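Local coordinates for Ice-binding protein (Flavobacteriaceae bacterium, PDB 5UYT), which probably binds ice and limits the growth of ice crystals, as a multi-domain antifreeze protein whose two right-handed beta-helices stand in tandem, at residues S27-D32 with T195-R200; P76-A81 with G93-G98; V214-G219 with T284-L289; D292-Y297 with L313-T318; A370-D375 with A389-T394. One frame throughout, in Å; residues are numbered along the deposited sequence.

Interaction 1: residues S27-D32 with T195-R200; sequences SHITGD and TGVTVR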
# COMPACT_ATOMS: atom_id res chain seq x y z
N SER A 27 0.01 13.11 0.73
CA SER A 27 -1.02 12.37 1.45
C SER A 27 -0.81 10.88 1.18
O SER A 27 -0.29 10.50 0.11
CB SER A 27 -2.41 12.76 0.94
OG SER A 27 -2.77 14.07 1.41
N HIS A 28 -1.22 10.06 2.14
CA HIS A 28 -1.03 8.62 2.09
C HIS A 28 -2.42 7.98 2.17
O HIS A 28 -3.12 8.10 3.19
CB HIS A 28 -0.13 8.17 3.25
CG HIS A 28 1.21 8.83 3.26
ND1 HIS A 28 2.18 8.57 2.32
CD2 HIS A 28 1.74 9.77 4.09
CE1 HIS A 28 3.25 9.29 2.57
NE2 HIS A 28 3.01 10.04 3.63
N ILE A 29 -2.84 7.35 1.08
CA ILE A 29 -4.24 6.90 0.98
C ILE A 29 -4.26 5.44 0.61
O ILE A 29 -3.60 5.06 -0.35
CB ILE A 29 -5.04 7.63 -0.13
CG1 ILE A 29 -4.94 9.18 -0.01
CG2 ILE A 29 -6.48 7.12 -0.18
CD1 ILE A 29 -5.76 9.80 1.10
N THR A 30 -5.04 4.65 1.36
CA THR A 30 -5.30 3.24 1.03
C THR A 30 -6.80 3.05 0.89
O THR A 30 -7.53 3.16 1.86
CB THR A 30 -4.77 2.29 2.11
OG1 THR A 30 -3.38 2.53 2.30
CG2 THR A 30 -4.99 0.80 1.66
N GLY A 31 -7.22 2.71 -0.32
CA GLY A 31 -8.63 2.61 -0.69
C GLY A 31 -8.83 3.38 -1.98
O GLY A 31 -8.01 4.26 -2.34
N ASP A 32 -9.95 3.11 -2.66
CA ASP A 32 -10.27 3.91 -3.83
C ASP A 32 -10.56 5.37 -3.43
O ASP A 32 -10.97 5.66 -2.29
CB ASP A 32 -11.44 3.31 -4.61
CG ASP A 32 -11.10 1.99 -5.30
OD1 ASP A 32 -9.94 1.53 -5.23
OD2 ASP A 32 -12.03 1.39 -5.90
N THR A 195 -5.71 17.72 2.95
CA THR A 195 -4.40 18.36 2.81
C THR A 195 -3.41 17.61 3.70
O THR A 195 -3.52 17.65 4.93
CB THR A 195 -4.46 19.89 3.12
OG1 THR A 195 -4.91 20.08 4.46
CG2 THR A 195 -5.47 20.60 2.23
N GLY A 196 -2.46 16.90 3.09
CA GLY A 196 -1.41 16.22 3.84
C GLY A 196 -1.97 15.21 4.83
O GLY A 196 -1.56 15.18 5.99
N VAL A 197 -2.88 14.35 4.37
CA VAL A 197 -3.55 13.43 5.28
C VAL A 197 -3.06 11.99 5.13
O VAL A 197 -2.41 11.64 4.15
CB VAL A 197 -5.08 13.46 5.13
CG1 VAL A 197 -5.58 14.89 5.30
CG2 VAL A 197 -5.50 12.89 3.77
N THR A 198 -3.45 11.15 6.09
CA THR A 198 -3.34 9.70 5.93
C THR A 198 -4.72 9.14 6.15
O THR A 198 -5.35 9.42 7.19
CB THR A 198 -2.40 9.09 6.98
OG1 THR A 198 -1.09 9.62 6.77
CG2 THR A 198 -2.37 7.53 6.86
N VAL A 199 -5.23 8.38 5.17
CA VAL A 199 -6.58 7.78 5.30
C VAL A 199 -6.44 6.35 4.77
O VAL A 199 -6.07 6.16 3.61
CB VAL A 199 -7.67 8.51 4.45
CG1 VAL A 199 -9.03 7.85 4.65
CG2 VAL A 199 -7.77 9.98 4.79
N ARG A 200 -6.73 5.37 5.62
CA ARG A 200 -6.65 3.97 5.22
C ARG A 200 -7.97 3.31 5.59
O ARG A 200 -8.39 3.36 6.76
CB ARG A 200 -5.49 3.28 5.93
CG ARG A 200 -4.19 4.10 5.87
CD ARG A 200 -3.00 3.22 5.62
NE ARG A 200 -1.74 3.92 5.80
CZ ARG A 200 -1.01 4.42 4.81
NH1 ARG A 200 -1.43 4.34 3.53
NH2 ARG A 200 0.11 5.02 5.09
O HOH W 1 -0.35 4.28 0.56
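Ile29 lies beside Val199 and reaches obliquely over Val197, and these three aliphatic groups form the buried, close-fitting side of the contact. Strands 28-30 and 198-200 run parallel with their axes 4.7 Å apart, which sets Ile29 and Val199 level, pointing the same way. The second torsion of Ile29 (chi2 -75°) bends its terminal methyl toward the partner strand, where CD1 comes within 4.1 Å of Val199 CB and equally near Val197 CG2. Beta-branched residues suit this buried face, since they fill it close to the backbone. Behind them the ladder is regular: His28 N donates to Val197 O at 2.8 Å, Val199 N to His28 O, and Thr30 N to Val199 O. At the start, Ser27 OG accepts Val197 N at 3.0 Å where the chain turns at Gly196; the same hydroxyl is bonded to Asn23.

The other face, carrying His28, Thr198, Thr30 and Arg200, is polar and more accessible to solvent, though still in contact. Its loose spot is at the edge of the imidazole, where Thr198 OG1 comes no nearer than 3.9 Å to His28 CD2. In one of its two modelled conformers, Arg200 donates from NH1 to Thr30 OG1 at 2.9 Å, nearly in the guanidinium plane, while Thr198 CG2 sits over one guanidinium face. A water accepts from NH1 of the same conformer.

On the buried side Ile29 and Val199 meet Ala13 of strand 12-16, and Val197 and Val199 touch Leu175 of strand 173-175; across the polar face, His28 meets Asn304, a loop residue of the second ice-binding-like domain.

Interaction 2: residues P76-A81 with G93-G98; sequences PTATLA and GNYFIG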
# COMPACT_ATOMS: atom_id res chain seq x y z
N PRO A 76 -31.42 5.09 18.87
CA PRO A 76 -30.44 5.55 19.86
C PRO A 76 -30.54 4.79 21.19
O PRO A 76 -31.65 4.46 21.65
CB PRO A 76 -30.80 7.03 20.06
CG PRO A 76 -31.55 7.41 18.82
CD PRO A 76 -32.33 6.18 18.47
N THR A 77 -29.38 4.50 21.78
CA THR A 77 -29.29 3.84 23.08
C THR A 77 -28.98 4.84 24.21
O THR A 77 -29.11 4.49 25.39
CB THR A 77 -28.21 2.73 23.07
OG1 THR A 77 -26.96 3.27 22.63
CG2 THR A 77 -28.62 1.58 22.14
N ALA A 78 -28.59 6.06 23.84
CA ALA A 78 -28.18 7.13 24.78
C ALA A 78 -28.01 8.48 24.07
O ALA A 78 -27.79 8.52 22.86
CB ALA A 78 -26.87 6.75 25.46
N THR A 79 -28.11 9.57 24.84
CA THR A 79 -27.85 10.94 24.36
C THR A 79 -26.53 11.45 24.93
O THR A 79 -26.23 11.21 26.11
CB THR A 79 -28.99 11.90 24.73
OG1 THR A 79 -30.22 11.36 24.25
CG2 THR A 79 -28.81 13.28 24.08
N LEU A 80 -25.75 12.16 24.12
CA LEU A 80 -24.51 12.75 24.58
C LEU A 80 -24.53 14.26 24.44
O LEU A 80 -25.18 14.79 23.54
CB LEU A 80 -23.32 12.20 23.78
CG LEU A 80 -23.08 10.69 23.80
CD1 LEU A 80 -21.83 10.38 22.96
CD2 LEU A 80 -22.92 10.17 25.23
N ALA A 81 -23.82 14.95 25.34
CA ALA A 81 -23.59 16.38 25.22
C ALA A 81 -22.75 16.61 23.95
O ALA A 81 -22.03 15.70 23.51
CB ALA A 81 -22.88 16.93 26.45
N GLY A 93 -22.72 1.45 21.36
CA GLY A 93 -24.04 2.08 21.42
C GLY A 93 -24.38 2.90 20.19
O GLY A 93 -23.53 3.09 19.31
N ASN A 94 -25.64 3.35 20.15
CA ASN A 94 -26.09 4.32 19.16
C ASN A 94 -26.35 5.63 19.89
O ASN A 94 -27.33 5.76 20.63
CB ASN A 94 -27.36 3.83 18.45
CG ASN A 94 -27.16 2.51 17.77
OD1 ASN A 94 -26.03 2.18 17.35
ND2 ASN A 94 -28.22 1.73 17.66
N TYR A 95 -25.44 6.58 19.68
CA TYR A 95 -25.38 7.83 20.44
C TYR A 95 -26.00 8.98 19.66
O TYR A 95 -25.58 9.29 18.55
CB TYR A 95 -23.92 8.13 20.83
CG TYR A 95 -23.37 7.08 21.79
CD1 TYR A 95 -23.76 7.07 23.14
CD2 TYR A 95 -22.51 6.06 21.35
CE1 TYR A 95 -23.29 6.10 24.02
CE2 TYR A 95 -22.04 5.10 22.22
CZ TYR A 95 -22.44 5.12 23.56
OH TYR A 95 -21.98 4.16 24.44
N PHE A 96 -27.01 9.61 20.26
CA PHE A 96 -27.73 10.71 19.62
C PHE A 96 -27.24 12.05 20.18
O PHE A 96 -27.25 12.27 21.41
CB PHE A 96 -29.26 10.55 19.79
CG PHE A 96 -30.07 11.73 19.33
CD1 PHE A 96 -30.46 11.85 18.00
CD2 PHE A 96 -30.47 12.72 20.23
CE1 PHE A 96 -31.22 12.94 17.57
CE2 PHE A 96 -31.22 13.81 19.81
CZ PHE A 96 -31.60 13.92 18.48
N ILE A 97 -26.80 12.92 19.29
CA ILE A 97 -26.44 14.29 19.66
C ILE A 97 -27.30 15.23 18.82
O ILE A 97 -27.06 15.38 17.62
CB ILE A 97 -24.94 14.58 19.44
CG1 ILE A 97 -24.07 13.57 20.22
CG2 ILE A 97 -24.63 16.01 19.87
CD1 ILE A 97 -22.58 13.71 20.03
N GLY A 98 -28.30 15.86 19.44
CA GLY A 98 -29.34 16.60 18.69
C GLY A 98 -28.97 18.03 18.32
O GLY A 98 -29.80 18.94 18.40
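Leu80 rests against Tyr95 and Ile97 at one end of a right-handed beta-helix, where strand 78-79 pairs in parallel with strand 93-97. Its CB lies 3.9 Å from Ile97 CG1, the side-chain contact with the neighbour level with it. One bond on, CG passes 3.7 Å from Tyr95 CD1. The branches then part: CD1 settles 3.7 Å from Tyr95 CB, whereas CD2 stays near ring atom CD1 of Tyr95. A forked leucine suits this place because both methyls find the phenol's base, and Ala78 is small enough to fit beside the ring, its CB touching Tyr95 CD1 and CE1. The tyrosine's hydroxyl is bonded to Thr91 O.

On the other face, more exposed, Pro76 and Phe96 lie side by side, and Thr79 CG2 approaches the phenyl edge.

Thr77 bonds at the start of the pairing through both its hydroxyl and its backbone N. With chi1 at 54°, its OG1 stands between the backbone N and the carbonyl carbon and accepts Asn94 N at 2.8 Å. Gly93 suits its neighbourhood, since a beta carbon there would run into this hydroxyl. Asn94, whose ND2 is bonded to Ile75 O, returns its carbonyl O to Thr77 N at 2.7 Å, on a lone pair, and more weakly to Ala78 N. Farther on, Phe96 N meets Ala78 O at 2.9 Å in a nearly straight bond, 173° at the hydrogen.

Interaction 3: residues V214-G219 with T284-L289; sequences VAPNLG and TYLNTL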
# COMPACT_ATOMS: atom_id res chain seq x y z
N VAL A 214 -1.18 -14.97 -8.11
CA VAL A 214 -0.34 -16.18 -7.99
C VAL A 214 1.10 -15.83 -8.36
O VAL A 214 1.33 -15.21 -9.40
CB VAL A 214 -0.86 -17.31 -8.90
CG1 VAL A 214 0.08 -18.51 -8.89
CG2 VAL A 214 -2.25 -17.72 -8.45
N ALA A 215 2.03 -16.17 -7.47
CA ALA A 215 3.47 -15.93 -7.63
C ALA A 215 4.00 -16.65 -8.87
O ALA A 215 3.48 -17.73 -9.21
CB ALA A 215 4.25 -16.40 -6.40
N PRO A 216 5.02 -16.08 -9.55
CA PRO A 216 5.60 -16.81 -10.67
C PRO A 216 6.37 -18.04 -10.18
O PRO A 216 6.91 -18.03 -9.07
CB PRO A 216 6.61 -15.82 -11.24
CG PRO A 216 7.04 -15.00 -10.03
CD PRO A 216 5.72 -14.80 -9.33
N ASN A 217 6.40 -19.07 -11.02
CA ASN A 217 7.30 -20.15 -10.78
C ASN A 217 8.66 -19.68 -11.28
O ASN A 217 8.83 -19.39 -12.47
CB ASN A 217 6.82 -21.40 -11.51
CG ASN A 217 7.81 -22.56 -11.40
OD1 ASN A 217 8.73 -22.56 -10.60
ND2 ASN A 217 7.58 -23.58 -12.22
N LEU A 218 9.62 -19.55 -10.36
CA LEU A 218 10.99 -19.18 -10.77
C LEU A 218 11.81 -20.36 -11.33
O LEU A 218 12.92 -20.14 -11.84
CB LEU A 218 11.75 -18.50 -9.62
CG LEU A 218 11.13 -17.19 -9.10
CD1 LEU A 218 11.97 -16.68 -7.94
CD2 LEU A 218 11.03 -16.14 -10.20
N GLY A 219 11.30 -21.60 -11.26
CA GLY A 219 12.14 -22.76 -11.62
C GLY A 219 13.53 -22.71 -10.97
O GLY A 219 13.65 -22.43 -9.76
N THR A 284 7.96 -13.15 -18.54
CA THR A 284 6.74 -13.20 -19.35
C THR A 284 5.49 -13.41 -18.49
O THR A 284 4.47 -12.78 -18.73
CB THR A 284 6.82 -14.31 -20.40
OG1 THR A 284 8.01 -14.08 -21.17
CG2 THR A 284 5.59 -14.33 -21.31
N TYR A 285 5.58 -14.30 -17.50
CA TYR A 285 4.45 -14.53 -16.59
C TYR A 285 4.08 -13.23 -15.85
O TYR A 285 2.89 -12.88 -15.78
CB TYR A 285 4.75 -15.66 -15.59
CG TYR A 285 3.66 -15.81 -14.54
CD1 TYR A 285 2.52 -16.58 -14.79
CD2 TYR A 285 3.74 -15.16 -13.31
CE1 TYR A 285 1.51 -16.72 -13.84
CE2 TYR A 285 2.73 -15.28 -12.36
CZ TYR A 285 1.63 -16.07 -12.62
OH TYR A 285 0.61 -16.21 -11.67
N LEU A 286 5.08 -12.54 -15.30
CA LEU A 286 4.85 -11.31 -14.52
C LEU A 286 4.29 -10.20 -15.41
O LEU A 286 3.31 -9.51 -15.06
CB LEU A 286 6.15 -10.84 -13.86
CG LEU A 286 6.67 -11.67 -12.68
CD1 LEU A 286 8.01 -11.12 -12.20
CD2 LEU A 286 5.64 -11.72 -11.53
N ASN A 287 4.91 -10.05 -16.59
CA ASN A 287 4.48 -9.04 -17.58
C ASN A 287 3.01 -9.15 -17.96
O ASN A 287 2.36 -8.12 -18.22
CB ASN A 287 5.37 -9.09 -18.84
CG ASN A 287 5.33 -7.79 -19.61
OD1 ASN A 287 5.34 -6.71 -19.01
ND2 ASN A 287 5.28 -7.87 -20.93
N THR A 288 2.48 -10.37 -17.99
CA THR A 288 1.10 -10.61 -18.44
C THR A 288 0.03 -10.69 -17.31
O THR A 288 -1.16 -10.79 -17.58
CB THR A 288 0.98 -11.81 -19.44
OG1 THR A 288 1.49 -13.00 -18.85
CG2 THR A 288 1.77 -11.54 -20.75
N LEU A 289 0.45 -10.64 -16.04
CA LEU A 289 -0.52 -10.50 -14.94
C LEU A 289 -1.31 -9.21 -15.12
O LEU A 289 -0.73 -8.16 -15.35
CB LEU A 289 0.18 -10.41 -13.55
CG LEU A 289 0.71 -11.74 -13.00
CD1 LEU A 289 1.65 -11.52 -11.79
CD2 LEU A 289 -0.44 -12.71 -12.67
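Tyr285 extends from helix 270-288 with CG anti to the backbone N (chi1 174°) and its ring turned across that direction (chi2 85°), which carries the hydroxyl to Val214 and ring atom CD2 to Pro216. Tyr285 OH donates to Val214 O at 2.6 Å. The carbonyl oxygen lies near the plane of the phenol, yet the hydroxyl stands well above the carbonyl's own plane, 48° out of it, so no lone pair is met squarely. Val214 CB is also close to the hydroxyl, the two side chains crossing at about a right angle.

Nearer the base of the ring, Pro216 CB packs 3.6 Å from Tyr285 CD2, while Pro216 CD meets Leu286 CD2 at 3.8 Å. A proline fits here: different atoms of its compact ring meet two residues, and it has no N-H to leave buried. In the next residue, Asn217 OD1 accepts Gly219 N at 2.8 Å in an Asx turn; positive phi favours the glycine.

This loop leads from the first beta-helix to the second and is bracketed by disulfides Cys144-Cys205 and Cys223-Cys422. Phe364 of strand 363-367 backs Ala215 and Pro216. With a phenylalanine in place of Tyr285, the ring could still rest on Pro216, but Val214 O would probably lose its donor and that part of the loop its polar anchor. One directional bond beside a small apolar patch thus attaches an irregular connection to a helix.

Interaction 4: residues D292-Y297 with L313-T318; sequences DIELLY and LLNAAT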
# COMPACT_ATOMS: atom_id res chain seq x y z
N ASP A 292 -3.98 -4.55 -11.12
CA ASP A 292 -5.07 -4.20 -10.18
C ASP A 292 -5.14 -2.69 -9.97
O ASP A 292 -6.21 -2.09 -9.97
CB ASP A 292 -4.81 -4.85 -8.82
CG ASP A 292 -4.90 -6.34 -8.86
OD1 ASP A 292 -5.82 -6.85 -9.54
OD2 ASP A 292 -4.07 -7.01 -8.23
N ILE A 293 -3.98 -2.09 -9.75
CA ILE A 293 -3.91 -0.67 -9.33
C ILE A 293 -2.74 -0.05 -10.05
O ILE A 293 -1.63 -0.59 -10.00
CB ILE A 293 -3.70 -0.50 -7.80
CG1 ILE A 293 -4.95 -0.95 -7.00
CG2 ILE A 293 -3.29 0.96 -7.44
CD1 ILE A 293 -4.67 -1.11 -5.51
N GLU A 294 -2.99 1.07 -10.73
CA GLU A 294 -1.87 1.81 -11.33
C GLU A 294 -1.44 2.94 -10.40
O GLU A 294 -2.27 3.76 -9.97
CB GLU A 294 -2.19 2.38 -12.72
CG GLU A 294 -1.00 3.16 -13.33
CD GLU A 294 -1.28 3.75 -14.70
OE1 GLU A 294 -2.38 3.51 -15.27
OE2 GLU A 294 -0.40 4.48 -15.22
N LEU A 295 -0.15 2.98 -10.12
CA LEU A 295 0.45 4.04 -9.30
C LEU A 295 0.84 5.12 -10.28
O LEU A 295 1.75 4.93 -11.11
CB LEU A 295 1.66 3.52 -8.47
CG LEU A 295 1.35 2.37 -7.50
CD1 LEU A 295 2.58 1.80 -6.84
CD2 LEU A 295 0.33 2.77 -6.42
N LEU A 296 0.10 6.24 -10.23
CA LEU A 296 0.12 7.18 -11.35
C LEU A 296 1.35 8.10 -11.46
O LEU A 296 1.49 8.81 -12.49
CB LEU A 296 -1.16 8.00 -11.31
CG LEU A 296 -2.40 7.16 -11.62
CD1 LEU A 296 -3.65 7.98 -11.32
CD2 LEU A 296 -2.44 6.69 -13.08
N TYR A 297 2.22 8.07 -10.45
CA TYR A 297 3.37 9.00 -10.38
C TYR A 297 4.68 8.28 -10.09
O TYR A 297 5.17 8.34 -8.97
CB TYR A 297 3.09 10.19 -9.40
CG TYR A 297 1.77 10.82 -9.72
CD1 TYR A 297 0.60 10.39 -9.08
CD2 TYR A 297 1.66 11.76 -10.73
CE1 TYR A 297 -0.66 10.92 -9.42
CE2 TYR A 297 0.42 12.30 -11.07
CZ TYR A 297 -0.73 11.86 -10.43
OH TYR A 297 -1.95 12.41 -10.77
N LEU A 313 0.98 -1.38 -11.32
CA LEU A 313 1.68 -0.88 -12.51
C LEU A 313 2.24 0.52 -12.22
O LEU A 313 1.51 1.43 -11.78
CB LEU A 313 0.74 -0.79 -13.73
CG LEU A 313 1.36 -0.13 -14.97
CD1 LEU A 313 2.53 -0.93 -15.57
CD2 LEU A 313 0.26 0.12 -16.01
N LEU A 314 3.54 0.68 -12.44
CA LEU A 314 4.14 2.01 -12.55
C LEU A 314 4.47 2.18 -14.03
O LEU A 314 5.40 1.53 -14.52
CB LEU A 314 5.40 2.09 -11.68
CG LEU A 314 5.11 2.10 -10.16
CD1 LEU A 314 6.20 1.33 -9.45
CD2 LEU A 314 5.07 3.54 -9.64
N ASN A 315 3.73 3.04 -14.74
CA ASN A 315 3.77 3.04 -16.22
C ASN A 315 4.87 3.95 -16.85
O ASN A 315 4.67 4.48 -17.96
CB ASN A 315 2.39 3.34 -16.82
CG ASN A 315 2.27 2.84 -18.27
OD1 ASN A 315 2.86 1.81 -18.62
ND2 ASN A 315 1.55 3.57 -19.10
N ALA A 316 5.99 4.11 -16.14
CA ALA A 316 7.11 4.97 -16.58
C ALA A 316 8.34 4.59 -15.80
O ALA A 316 8.24 3.82 -14.84
CB ALA A 316 6.79 6.46 -16.32
N ALA A 317 9.49 5.15 -16.18
CA ALA A 317 10.69 5.03 -15.36
C ALA A 317 10.33 5.40 -13.92
O ALA A 317 9.60 6.40 -13.69
CB ALA A 317 11.77 5.97 -15.88
N THR A 318 10.87 4.65 -12.97
CA THR A 318 10.46 4.77 -11.58
C THR A 318 11.67 5.14 -10.74
O THR A 318 12.76 4.58 -10.95
CB THR A 318 9.88 3.44 -11.12
OG1 THR A 318 8.64 3.21 -11.82
CG2 THR A 318 9.67 3.39 -9.59
O HOH W 2 1.85 4.93 -13.86
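Leu313 bonds through its backbone to both Ile293 and Leu295, bracketing Glu294 as parallel strands do. Leu313 N donates to Ile293 O at 3.0 Å, and its carbonyl O accepts Leu295 N at 2.8 Å. The next step of a parallel ladder would join Asn315 N to Leu295 O, but here the chains part and a water takes over. It accepts from Asn315 N at 2.8 Å and gives one proton to Leu295 O, the other to Glu294 OE2 at 2.7 Å, so both water protons are spent.

Glu294 reaches this water because its first torsion is fully extended (chi1 179°) and the chain runs on straight, alongside Leu313. Its OE2 also passes 3.4 Å from Asn315 CB, the carboxylate and amide planes being perpendicular. Asn315 OD1 has its own donor in Asn341 ND2, and Tyr297 N is bonded to Asn45 OD1 of the first beta-helix.

On the buried side Leu314 CD2 packs 3.6 Å from Leu295 CB, and Leu314 also touches Ile338 and Ile340 of strand 336-340. Leucine suits this spot, long enough to span from one strand to the next. Were Leu314 cut back to an alanine, Leu295 CB would probably lose its apolar partner and a gap open beside it, next to the water-bridged step of the ladder. Where the two strands diverge, then, one water bridges the two backbone groups, and the glutamate takes its remaining proton.

Interaction 5: residues A370-D375 with A389-T394; sequences AVDLND and AVIINT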
# COMPACT_ATOMS: atom_id res chain seq x y z
N ALA A 370 16.63 -0.80 -17.41
CA ALA A 370 17.78 -0.88 -16.49
C ALA A 370 17.35 -0.84 -15.02
O ALA A 370 16.25 -0.37 -14.69
CB ALA A 370 18.75 0.27 -16.78
N VAL A 371 18.21 -1.38 -14.16
CA VAL A 371 17.94 -1.39 -12.69
C VAL A 371 19.19 -0.81 -12.03
O VAL A 371 20.29 -1.30 -12.27
CB VAL A 371 17.71 -2.82 -12.18
CG1 VAL A 371 17.60 -2.87 -10.64
CG2 VAL A 371 16.43 -3.41 -12.83
N ASP A 372 19.02 0.24 -11.24
CA ASP A 372 20.18 0.83 -10.54
C ASP A 372 19.78 1.02 -9.09
O ASP A 372 18.83 1.78 -8.78
CB ASP A 372 20.53 2.16 -11.19
CG ASP A 372 21.80 2.77 -10.61
OD1 ASP A 372 22.07 2.57 -9.41
OD2 ASP A 372 22.51 3.45 -11.37
N LEU A 373 20.41 0.25 -8.21
CA LEU A 373 20.11 0.35 -6.76
C LEU A 373 21.19 1.21 -6.15
O LEU A 373 22.37 0.84 -6.23
CB LEU A 373 20.05 -1.04 -6.09
CG LEU A 373 18.97 -1.95 -6.73
CD1 LEU A 373 18.96 -3.23 -5.93
CD2 LEU A 373 17.57 -1.28 -6.69
N ASN A 374 20.83 2.41 -5.68
CA ASN A 374 21.84 3.40 -5.23
C ASN A 374 22.44 3.02 -3.86
O ASN A 374 21.90 2.13 -3.18
CB ASN A 374 21.17 4.78 -5.19
CG ASN A 374 22.11 5.90 -5.55
OD1 ASN A 374 23.33 5.77 -5.43
ND2 ASN A 374 21.54 7.05 -5.96
N ASP A 375 23.55 3.67 -3.46
CA ASP A 375 24.34 3.27 -2.27
C ASP A 375 23.45 3.05 -1.04
O ASP A 375 22.60 3.89 -0.72
CB ASP A 375 25.37 4.32 -1.86
CG ASP A 375 26.31 4.78 -3.00
OD1 ASP A 375 26.09 4.48 -4.19
OD2 ASP A 375 27.29 5.48 -2.64
N ALA A 389 21.24 -2.46 -18.44
CA ALA A 389 22.36 -2.72 -17.55
C ALA A 389 21.88 -2.63 -16.11
O ALA A 389 20.94 -1.87 -15.78
CB ALA A 389 23.47 -1.72 -17.81
N VAL A 390 22.51 -3.42 -15.24
CA VAL A 390 22.16 -3.37 -13.84
C VAL A 390 23.38 -2.87 -13.07
O VAL A 390 24.51 -3.34 -13.31
CB VAL A 390 21.73 -4.76 -13.33
CG1 VAL A 390 21.45 -4.77 -11.82
CG2 VAL A 390 20.53 -5.28 -14.13
N ILE A 391 23.16 -1.92 -12.16
CA ILE A 391 24.22 -1.48 -11.24
C ILE A 391 23.71 -1.62 -9.82
O ILE A 391 22.62 -1.12 -9.50
CB ILE A 391 24.62 -0.01 -11.47
CG1 ILE A 391 25.10 0.17 -12.90
CG2 ILE A 391 25.71 0.43 -10.46
CD1 ILE A 391 25.32 1.64 -13.27
N ILE A 392 24.49 -2.28 -8.96
CA ILE A 392 24.12 -2.40 -7.56
C ILE A 392 25.28 -1.81 -6.77
O ILE A 392 26.40 -2.34 -6.77
CB ILE A 392 23.84 -3.84 -7.10
CG1 ILE A 392 22.98 -4.59 -8.13
CG2 ILE A 392 23.17 -3.81 -5.73
CD1 ILE A 392 22.69 -6.03 -7.79
N ASN A 393 25.00 -0.64 -6.18
CA ASN A 393 26.06 0.22 -5.62
C ASN A 393 26.50 -0.13 -4.21
O ASN A 393 25.90 -0.98 -3.56
CB ASN A 393 25.58 1.71 -5.69
CG ASN A 393 25.62 2.26 -7.12
OD1 ASN A 393 26.72 2.53 -7.67
ND2 ASN A 393 24.44 2.40 -7.76
N THR A 394 27.57 0.53 -3.77
CA THR A 394 28.18 0.23 -2.48
C THR A 394 27.17 0.03 -1.35
O THR A 394 26.34 0.90 -1.10
CB THR A 394 29.07 1.42 -2.10
OG1 THR A 394 30.08 1.58 -3.13
CG2 THR A 394 29.75 1.15 -0.72
O HOH W 3 24.60 4.41 -10.25
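Backbone hydrogen bonds join Val371, Leu373 and their partners Ala389, Ile391 and Asn393 in an unbroken parallel ladder. Val371 N donates to Ala389 O at 3.2 Å, Ile391 N to Val371 O, Leu373 N to Ile391 O, and Asn393 N to Leu373 O at 3.0 Å. The strands run 8° from parallel.

Apolar packing occupies one face. Val371 CB lies 4.2 Å from Val390 CG2, and Leu373 CB is as far from Ile392 CG2 in one of the two modelled conformers of Ile392. Val390 and Ile392 are backed by Val402 of strand 397-404, so branched aliphatics fill the interior here.

Level stacking on successive coils is characteristic of beta-solenoids, here a right-handed beta-helix, in which each strand comes back one coil later beside its predecessor; on its far flank strand 390-392 continues to strand 409-412.

Polar side chains gather on the other face and at the strand ends. Asn393 ND2 donates to Leu373 O at 3.0 Å from above the carbonyl plane, whereas Asn393 N approaches nearly along the C=O direction, giving this oxygen two donors from one residue. An asparagine is apt here, as its short amide can reach across to the carbonyl that its own backbone N already bonds. Asp372, with CG swung away from its backbone N (chi1 -174°), lies beside Ile391 and brings OD1 2.9 Å from Asn393 ND2. A water donates to Asp372 OD2 at 2.6 Å and accepts from Asn393 ND2. Beyond them, Asp375 OD1 touches Asn393 CB at 3.2 Å.

In the fold
Interactions 1 and 2 belong to the first beta-helix, at centres 29 Å apart, while 4 and 5 belong to the second, 20 Å apart. All four pair parallel strands, with aliphatic groups on the buried face and polar or mixed ones outside. Interaction 5 keeps its ladder complete, whereas interaction 4 lets a water finish it; interaction 2, most remote from the chain's centre, has four exposed residues at its rim and adds a threonine hydroxyl to its backbone bonds. Interactions 1 and 4 come within about 6 Å of each other at their nearest atoms, where the two beta-helices meet. Interaction 3 stands apart: a loop on a helix, joined by a phenol bond and a small apolar patch, its segment 284-289 lying just ahead of 292-297.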